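Local coordinates for protein putative succinylglutamate desuccinylase / aspartoacylase (Shewanella amazonensis, PDB 3FMC) that is probably a zinc-dependent hydrolase of the succinylglutamate desuccinylase/aspartoacylase family, thought to act on ester bonds, at residues S35-E46 with A162-T173. Residues are numbered along the deposited sequence; the frame is centred on the assembly and turned at random.
Sequences SVYIQANVHGAE and AHRADIVLDLHT
Tyr37 lays its ring against helix 150-163, where Ala162 CA sits 3.8 Å above one ring face, while Val168 CG1 approaches the ring edge. Tyr37 CG is anti to the backbone N (chi1 173°), which carries the ring to Ala162; Tyr37 CB packs against Ala165 CB at 3.6 Å. The phenol oxygen donates to Gln39 OE1 in the plane of the amide carbonyl, which helps fix how the amide is turned. Gln39 NE2 donates to Asp170 OD1 at 3.1 Å; that oxygen lies in the amide plane but is met from above the carboxylate, the two planes standing 71° apart. An alanine in place of Gln39 is likely to leave the Tyr37 hydroxyl and Asp170 OD1 each short of a partner and the Tyr104 hydroxyl without its bond to NE2. Strands 36-40 and 167-173 run nearly parallel, as neighbours in the catalytic domain, which belongs to the zinc-exopeptidase clan. Tyr37 and Gln39 each give an N-H to the partner strand and take one at the carbonyl. Before the bridged residues Ser35 N donates nearly straight (165°) to Asp166 OD2, on its anti side and tilted out of the carboxylate plane; Asp166 N donates to Ser35 OG at 3.1 Å, and a water links Ser35 OG with Arg164 O and Asp166 OD1. Beyond strand 36-40 Glu46 reaches back with an extended chain: OE1 accepts from Thr173 N at 3.1 Å, from above the carboxylate plane, and weakly from His172 ND1. His43 ND1 is 3.3 Å from His172 ND1, a weak bond, and His43 NE2 is hydrogen-bonded to Asn99 OD1. The grouping of His43, Glu46 and His172 probably marks the family's zinc site, here without metal, and Asp170 OD2 takes the N-H of His172 NE2 at 2.7 Å.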
ATOM      1  N   SER C  35      41.194   1.442   1.000  1.00 16.33           N
ATOM      2  CA  SER C  35      40.080   1.906   0.160  1.00 15.49           C
ATOM      3  C   SER C  35      38.778   1.804   0.953  1.00 13.79           C
ATOM      4  O   SER C  35      38.581   0.913   1.795  1.00 16.98           O
ATOM      5  CB  SER C  35      39.963   1.124  -1.139  1.00 13.84           C
ATOM      6  OG  SER C  35      39.807  -0.259  -0.899  1.00 20.75           O
ATOM      7  N   VAL C  36      37.869   2.704   0.644  1.00 15.37           N
ATOM      8  CA  VAL C  36      36.611   2.811   1.395  1.00 14.50           C
ATOM      9  C   VAL C  36      35.437   2.865   0.413  1.00 16.34           C
ATOM     10  O   VAL C  36      35.479   3.569  -0.622  1.00 13.96           O
ATOM     11  CB  VAL C  36      36.580   4.084   2.243  1.00 16.22           C
ATOM     12  CG1 VAL C  36      35.347   4.128   3.164  1.00 15.95           C
ATOM     13  CG2 VAL C  36      37.916   4.210   3.081  1.00 14.77           C
ATOM     14  N   TYR C  37      34.404   2.135   0.775  1.00 13.43           N
ATOM     15  CA  TYR C  37      33.136   2.118   0.050  1.00 12.83           C
ATOM     16  C   TYR C  37      32.021   2.519   1.026  1.00 12.45           C
ATOM     17  O   TYR C  37      31.897   1.922   2.086  1.00 14.60           O
ATOM     18  CB  TYR C  37      32.861   0.761  -0.540  1.00 17.94           C
ATOM     19  CG  TYR C  37      31.486   0.642  -1.169  1.00 11.82           C
ATOM     20  CD1 TYR C  37      31.263   0.969  -2.507  1.00 15.55           C
ATOM     21  CD2 TYR C  37      30.404   0.201  -0.414  1.00 14.47           C
ATOM     22  CE1 TYR C  37      29.952   0.844  -3.070  1.00 12.58           C
ATOM     23  CE2 TYR C  37      29.130   0.070  -0.969  1.00 12.91           C
ATOM     24  CZ  TYR C  37      28.918   0.403  -2.314  1.00 14.30           C
ATOM     25  OH  TYR C  37      27.669   0.298  -2.891  1.00 14.45           O
ATOM     26  N   ILE C  38      31.264   3.556   0.663  1.00 11.96           N
ATOM     27  CA  ILE C  38      30.186   4.118   1.517  1.00 13.70           C
ATOM     28  C   ILE C  38      28.906   4.157   0.686  1.00 14.86           C
ATOM     29  O   ILE C  38      28.931   4.619  -0.456  1.00 14.18           O
ATOM     30  CB  ILE C  38      30.518   5.545   1.998  1.00 12.86           C
ATOM     31  CG1 ILE C  38      31.933   5.571   2.604  1.00 13.40           C
ATOM     32  CG2 ILE C  38      29.444   6.074   2.969  1.00 12.45           C
ATOM     33  CD1 ILE C  38      32.381   6.956   3.158  1.00 16.28           C
ATOM     34  N   GLN C  39      27.814   3.659   1.258  1.00 13.06           N
ATOM     35  CA  GLN C  39      26.499   3.729   0.595  1.00 13.64           C
ATOM     36  C   GLN C  39      25.428   4.204   1.566  1.00 12.57           C
ATOM     37  O   GLN C  39      25.576   4.096   2.769  1.00 12.80           O
ATOM     38  CB  GLN C  39      26.086   2.400  -0.053  1.00 12.20           C
ATOM     39  CG  GLN C  39      25.851   1.254   0.915  1.00 11.21           C
ATOM     40  CD  GLN C  39      25.482  -0.022   0.255  1.00 12.92           C
ATOM     41  OE1 GLN C  39      25.854  -0.275  -0.881  1.00 12.16           O
ATOM     42  NE2 GLN C  39      24.713  -0.841   0.960  1.00 10.87           N
ATOM     43  N   ALA C  40      24.332   4.712   1.005  1.00 10.77           N
ATOM     44  CA  ALA C  40      23.212   5.226   1.776  1.00 11.16           C
ATOM     45  C   ALA C  40      21.908   4.916   1.058  1.00 14.22           C
ATOM     46  O   ALA C  40      21.876   4.858  -0.188  1.00 14.26           O
ATOM     47  CB  ALA C  40      23.296   6.762   1.917  1.00  9.69           C
ATOM     48  N   ASN C  41      20.855   4.835   1.859  1.00 12.25           N
ATOM     49  CA  ASN C  41      19.432   4.889   1.389  1.00 12.34           C
ATOM     50  C   ASN C  41      19.018   3.615   0.637  1.00 15.56           C
ATOM     51  O   ASN C  41      18.215   3.653  -0.329  1.00 14.78           O
ATOM     52  CB  ASN C  41      19.247   6.185   0.539  1.00 13.76           C
ATOM     53  CG  ASN C  41      17.809   6.754   0.488  1.00 11.65           C
ATOM     54  OD1 ASN C  41      17.568   7.707  -0.279  1.00 14.27           O
ATOM     55  ND2 ASN C  41      16.885   6.240   1.302  1.00 10.22           N
ATOM     56  N   VAL C  42      19.603   2.485   1.051  1.00 10.27           N
ATOM     57  CA  VAL C  42      19.173   1.181   0.550  1.00 12.17           C
ATOM     58  C   VAL C  42      17.718   0.989   1.007  1.00 14.35           C
ATOM     59  O   VAL C  42      16.871   0.447   0.260  1.00 13.87           O
ATOM     60  CB  VAL C  42      20.141   0.029   0.973  1.00 11.42           C
ATOM     61  CG1 VAL C  42      19.510  -1.377   0.731  1.00 14.36           C
ATOM     62  CG2 VAL C  42      21.465   0.090   0.147  1.00 11.87           C
ATOM     63  N   HIS C  43      17.420   1.417   2.242  1.00 12.50           N
ATOM     64  CA  HIS C  43      16.025   1.502   2.730  1.00 13.01           C
ATOM     65  C   HIS C  43      15.510   2.895   2.359  1.00 12.26           C
ATOM     66  O   HIS C  43      16.054   3.938   2.808  1.00 12.80           O
ATOM     67  CB  HIS C  43      15.895   1.252   4.216  1.00 12.59           C
ATOM     68  CG  HIS C  43      16.119  -0.157   4.622  1.00 13.36           C
ATOM     69  ND1 HIS C  43      16.908  -0.487   5.690  1.00 13.08           N
ATOM     70  CD2 HIS C  43      15.672  -1.331   4.107  1.00 12.41           C
ATOM     71  CE1 HIS C  43      16.905  -1.800   5.856  1.00 17.33           C
ATOM     72  NE2 HIS C  43      16.184  -2.341   4.890  1.00 15.30           N
ATOM     73  N   GLY C  44      14.511   2.925   1.474  1.00 12.15           N
ATOM     74  CA  GLY C  44      14.007   4.181   0.862  1.00 12.18           C
ATOM     75  C   GLY C  44      13.671   5.363   1.777  1.00 11.98           C
ATOM     76  O   GLY C  44      13.853   6.518   1.413  1.00 13.17           O
ATOM     77  N   ALA C  45      13.090   5.089   2.942  1.00 10.79           N
ATOM     78  CA  ALA C  45      12.717   6.145   3.902  1.00 11.72           C
ATOM     79  C   ALA C  45      13.912   6.712   4.654  1.00 11.61           C
ATOM     80  O   ALA C  45      13.786   7.758   5.270  1.00 14.16           O
ATOM     81  CB  ALA C  45      11.729   5.626   4.932  1.00 11.96           C
ATOM     82  N   GLU C  46      15.055   6.037   4.570  1.00 12.82           N
ATOM     83  CA  GLU C  46      16.236   6.363   5.404  1.00 13.07           C
ATOM     84  C   GLU C  46      17.136   7.346   4.692  1.00 11.39           C
ATOM     85  O   GLU C  46      18.291   7.069   4.438  1.00 15.24           O
ATOM     86  CB  GLU C  46      16.925   5.044   5.813  1.00 12.72           C
ATOM     87  CG  GLU C  46      15.961   4.110   6.614  1.00 14.39           C
ATOM     88  CD  GLU C  46      16.567   2.838   7.074  1.00 11.86           C
ATOM     89  OE1 GLU C  46      17.814   2.645   6.884  1.00 11.86           O
ATOM     90  OE2 GLU C  46      15.808   2.004   7.686  1.00 13.55           O
ATOM     91  N   ALA C 162      31.272  -3.258  -3.009  1.00 16.86           N
ATOM     92  CA  ALA C 162      31.706  -3.259  -1.604  1.00 14.83           C
ATOM     93  C   ALA C 162      32.901  -4.205  -1.396  1.00 14.48           C
ATOM     94  O   ALA C 162      33.816  -3.894  -0.674  1.00 17.61           O
ATOM     95  CB  ALA C 162      30.555  -3.697  -0.702  1.00 12.68           C
ATOM     96  N   HIS C 163      32.840  -5.379  -2.025  1.00 14.45           N
ATOM     97  CA  HIS C 163      33.902  -6.383  -1.916  1.00 14.36           C
ATOM     98  C   HIS C 163      35.269  -5.867  -2.368  1.00 17.06           C
ATOM     99  O   HIS C 163      36.306  -6.400  -1.959  1.00 16.65           O
ATOM    100  CB  HIS C 163      33.567  -7.616  -2.743  1.00 15.65           C
ATOM    101  CG  HIS C 163      32.603  -8.558  -2.099  1.00 16.87           C
ATOM    102  ND1 HIS C 163      32.615  -8.833  -0.745  1.00 16.88           N
ATOM    103  CD2 HIS C 163      31.714  -9.415  -2.654  1.00 14.06           C
ATOM    104  CE1 HIS C 163      31.723  -9.775  -0.488  1.00 16.99           C
ATOM    105  NE2 HIS C 163      31.151 -10.141  -1.628  1.00 15.27           N
ATOM    106  N   ARG C 164      35.278  -4.869  -3.244  1.00 14.85           N
ATOM    107  CA  ARG C 164      36.529  -4.309  -3.731  1.00 19.53           C
ATOM    108  C   ARG C 164      37.253  -3.424  -2.726  1.00 17.99           C
ATOM    109  O   ARG C 164      38.434  -3.211  -2.883  1.00 18.95           O
ATOM    110  CB  ARG C 164      36.321  -3.488  -4.995  1.00 19.64           C
ATOM    111  CG  ARG C 164      35.799  -4.287  -6.163  1.00 24.44           C
ATOM    112  CD  ARG C 164      35.471  -3.359  -7.313  1.00 33.12           C
ATOM    113  NE  ARG C 164      34.865  -4.157  -8.386  1.00 49.82           N
ATOM    114  CZ  ARG C 164      35.560  -4.887  -9.268  1.00 54.75           C
ATOM    115  NH1 ARG C 164      36.897  -4.930  -9.224  1.00 58.59           N
ATOM    116  NH2 ARG C 164      34.918  -5.586 -10.206  1.00 52.29           N
ATOM    117  N   ALA C 165      36.559  -2.940  -1.707  1.00 17.04           N
ATOM    118  CA  ALA C 165      37.119  -2.042  -0.681  1.00 17.66           C
ATOM    119  C   ALA C 165      37.655  -2.772   0.580  1.00 18.12           C
ATOM    120  O   ALA C 165      37.285  -3.913   0.882  1.00 17.24           O
ATOM    121  CB  ALA C 165      36.034  -1.018  -0.260  1.00 15.95           C
ATOM    122  N   ASP C 166      38.506  -2.066   1.327  1.00 14.29           N
ATOM    123  CA  ASP C 166      39.024  -2.531   2.604  1.00 16.40           C
ATOM    124  C   ASP C 166      38.070  -2.186   3.733  1.00 14.91           C
ATOM    125  O   ASP C 166      38.055  -2.867   4.739  1.00 15.60           O
ATOM    126  CB  ASP C 166      40.374  -1.889   2.905  1.00 15.81           C
ATOM    127  CG  ASP C 166      41.411  -2.199   1.826  1.00 18.22           C
ATOM    128  OD1 ASP C 166      41.458  -3.358   1.359  1.00 17.95           O
ATOM    129  OD2 ASP C 166      42.106  -1.247   1.402  1.00 16.87           O
ATOM    130  N   ILE C 167      37.335  -1.089   3.571  1.00 14.35           N
ATOM    131  CA  ILE C 167      36.389  -0.576   4.568  1.00 16.63           C
ATOM    132  C   ILE C 167      35.045  -0.318   3.897  1.00 16.04           C
ATOM    133  O   ILE C 167      34.981   0.356   2.866  1.00 13.66           O
ATOM    134  CB  ILE C 167      36.909   0.744   5.176  1.00 16.73           C
ATOM    135  CG1 ILE C 167      38.287   0.516   5.835  1.00 13.96           C
ATOM    136  CG2 ILE C 167      35.897   1.347   6.188  1.00 13.65           C
ATOM    137  CD1 ILE C 167      39.009   1.822   6.127  1.00 15.49           C
ATOM    138  N   VAL C 168      33.989  -0.839   4.510  1.00 16.38           N
ATOM    139  CA  VAL C 168      32.626  -0.680   4.015  1.00 15.37           C
ATOM    140  C   VAL C 168      31.782  -0.020   5.082  1.00 12.21           C
ATOM    141  O   VAL C 168      31.727  -0.530   6.209  1.00 15.47           O
ATOM    142  CB  VAL C 168      32.015  -2.046   3.641  1.00 17.65           C
ATOM    143  CG1 VAL C 168      30.537  -1.925   3.325  1.00 15.88           C
ATOM    144  CG2 VAL C 168      32.819  -2.700   2.456  1.00 14.97           C
ATOM    145  N   LEU C 169      31.172   1.103   4.743  1.00 12.47           N
ATOM    146  CA  LEU C 169      30.275   1.816   5.668  1.00 11.70           C
ATOM    147  C   LEU C 169      28.881   1.904   5.034  1.00 13.48           C
ATOM    148  O   LEU C 169      28.711   2.526   3.997  1.00 13.28           O
ATOM    149  CB  LEU C 169      30.777   3.234   5.984  1.00 16.44           C
ATOM    150  CG  LEU C 169      32.208   3.379   6.499  1.00 15.79           C
ATOM    151  CD1 LEU C 169      32.521   4.900   6.678  1.00 15.13           C
ATOM    152  CD2 LEU C 169      32.409   2.546   7.750  1.00 15.02           C
ATOM    153  N   ASP C 170      27.907   1.260   5.663  1.00 12.33           N
ATOM    154  CA  ASP C 170      26.498   1.233   5.171  1.00 11.56           C
ATOM    155  C   ASP C 170      25.721   2.209   6.050  1.00 10.90           C
ATOM    156  O   ASP C 170      25.609   2.017   7.250  1.00 13.26           O
ATOM    157  CB  ASP C 170      25.952  -0.193   5.266  1.00 14.17           C
ATOM    158  CG  ASP C 170      24.666  -0.408   4.437  1.00 14.82           C
ATOM    159  OD1 ASP C 170      24.282   0.512   3.697  1.00 12.86           O
ATOM    160  OD2 ASP C 170      24.044  -1.499   4.563  1.00 17.97           O
ATOM    161  N   LEU C 171      25.226   3.265   5.441  1.00 12.09           N
ATOM    162  CA  LEU C 171      24.515   4.298   6.165  1.00 12.82           C
ATOM    163  C   LEU C 171      22.998   4.074   6.132  1.00 13.43           C
ATOM    164  O   LEU C 171      22.344   4.125   5.051  1.00 13.36           O
ATOM    165  CB  LEU C 171      24.842   5.681   5.633  1.00 13.15           C
ATOM    166  CG  LEU C 171      26.332   6.015   5.470  1.00 13.52           C
ATOM    167  CD1 LEU C 171      26.443   7.445   4.982  1.00 12.00           C
ATOM    168  CD2 LEU C 171      27.105   5.810   6.763  1.00 13.99           C
ATOM    169  N   HIS C 172      22.463   3.906   7.341  1.00 12.19           N
ATOM    170  CA  HIS C 172      21.050   3.681   7.586  1.00 13.75           C
ATOM    171  C   HIS C 172      20.502   4.700   8.594  1.00 13.91           C
ATOM    172  O   HIS C 172      21.211   5.566   9.094  1.00 12.94           O
ATOM    173  CB  HIS C 172      20.854   2.250   8.120  1.00 15.97           C
ATOM    174  CG  HIS C 172      21.060   1.156   7.093  1.00 15.34           C
ATOM    175  ND1 HIS C 172      20.013   0.435   6.538  1.00 15.10           N
ATOM    176  CD2 HIS C 172      22.192   0.664   6.534  1.00 15.18           C
ATOM    177  CE1 HIS C 172      20.496  -0.452   5.683  1.00 19.90           C
ATOM    178  NE2 HIS C 172      21.815  -0.334   5.657  1.00 14.77           N
ATOM    179  N   THR C 173      19.213   4.577   8.853  1.00 13.05           N
ATOM    180  CA  THR C 173      18.546   5.252   9.961  1.00 12.70           C
ATOM    181  C   THR C 173      17.575   4.244  10.577  1.00 13.84           C
ATOM    182  O   THR C 173      17.223   3.238   9.958  1.00 14.06           O
ATOM    183  CB  THR C 173      17.747   6.521   9.588  1.00 12.80           C
ATOM    184  OG1 THR C 173      16.456   6.194   9.044  1.00 11.68           O
ATOM    185  CG2 THR C 173      18.505   7.469   8.624  1.00 11.47           C
TER
HETATM  186  O   HOH W   1      40.884  -3.261  -1.505  1.00 37.96           O
HETATM  187  O   HOH W   2      20.733   6.225   4.532  1.00 15.72           O
HETATM  188  O   HOH W   3      21.941   2.033   3.175  1.00 14.04           O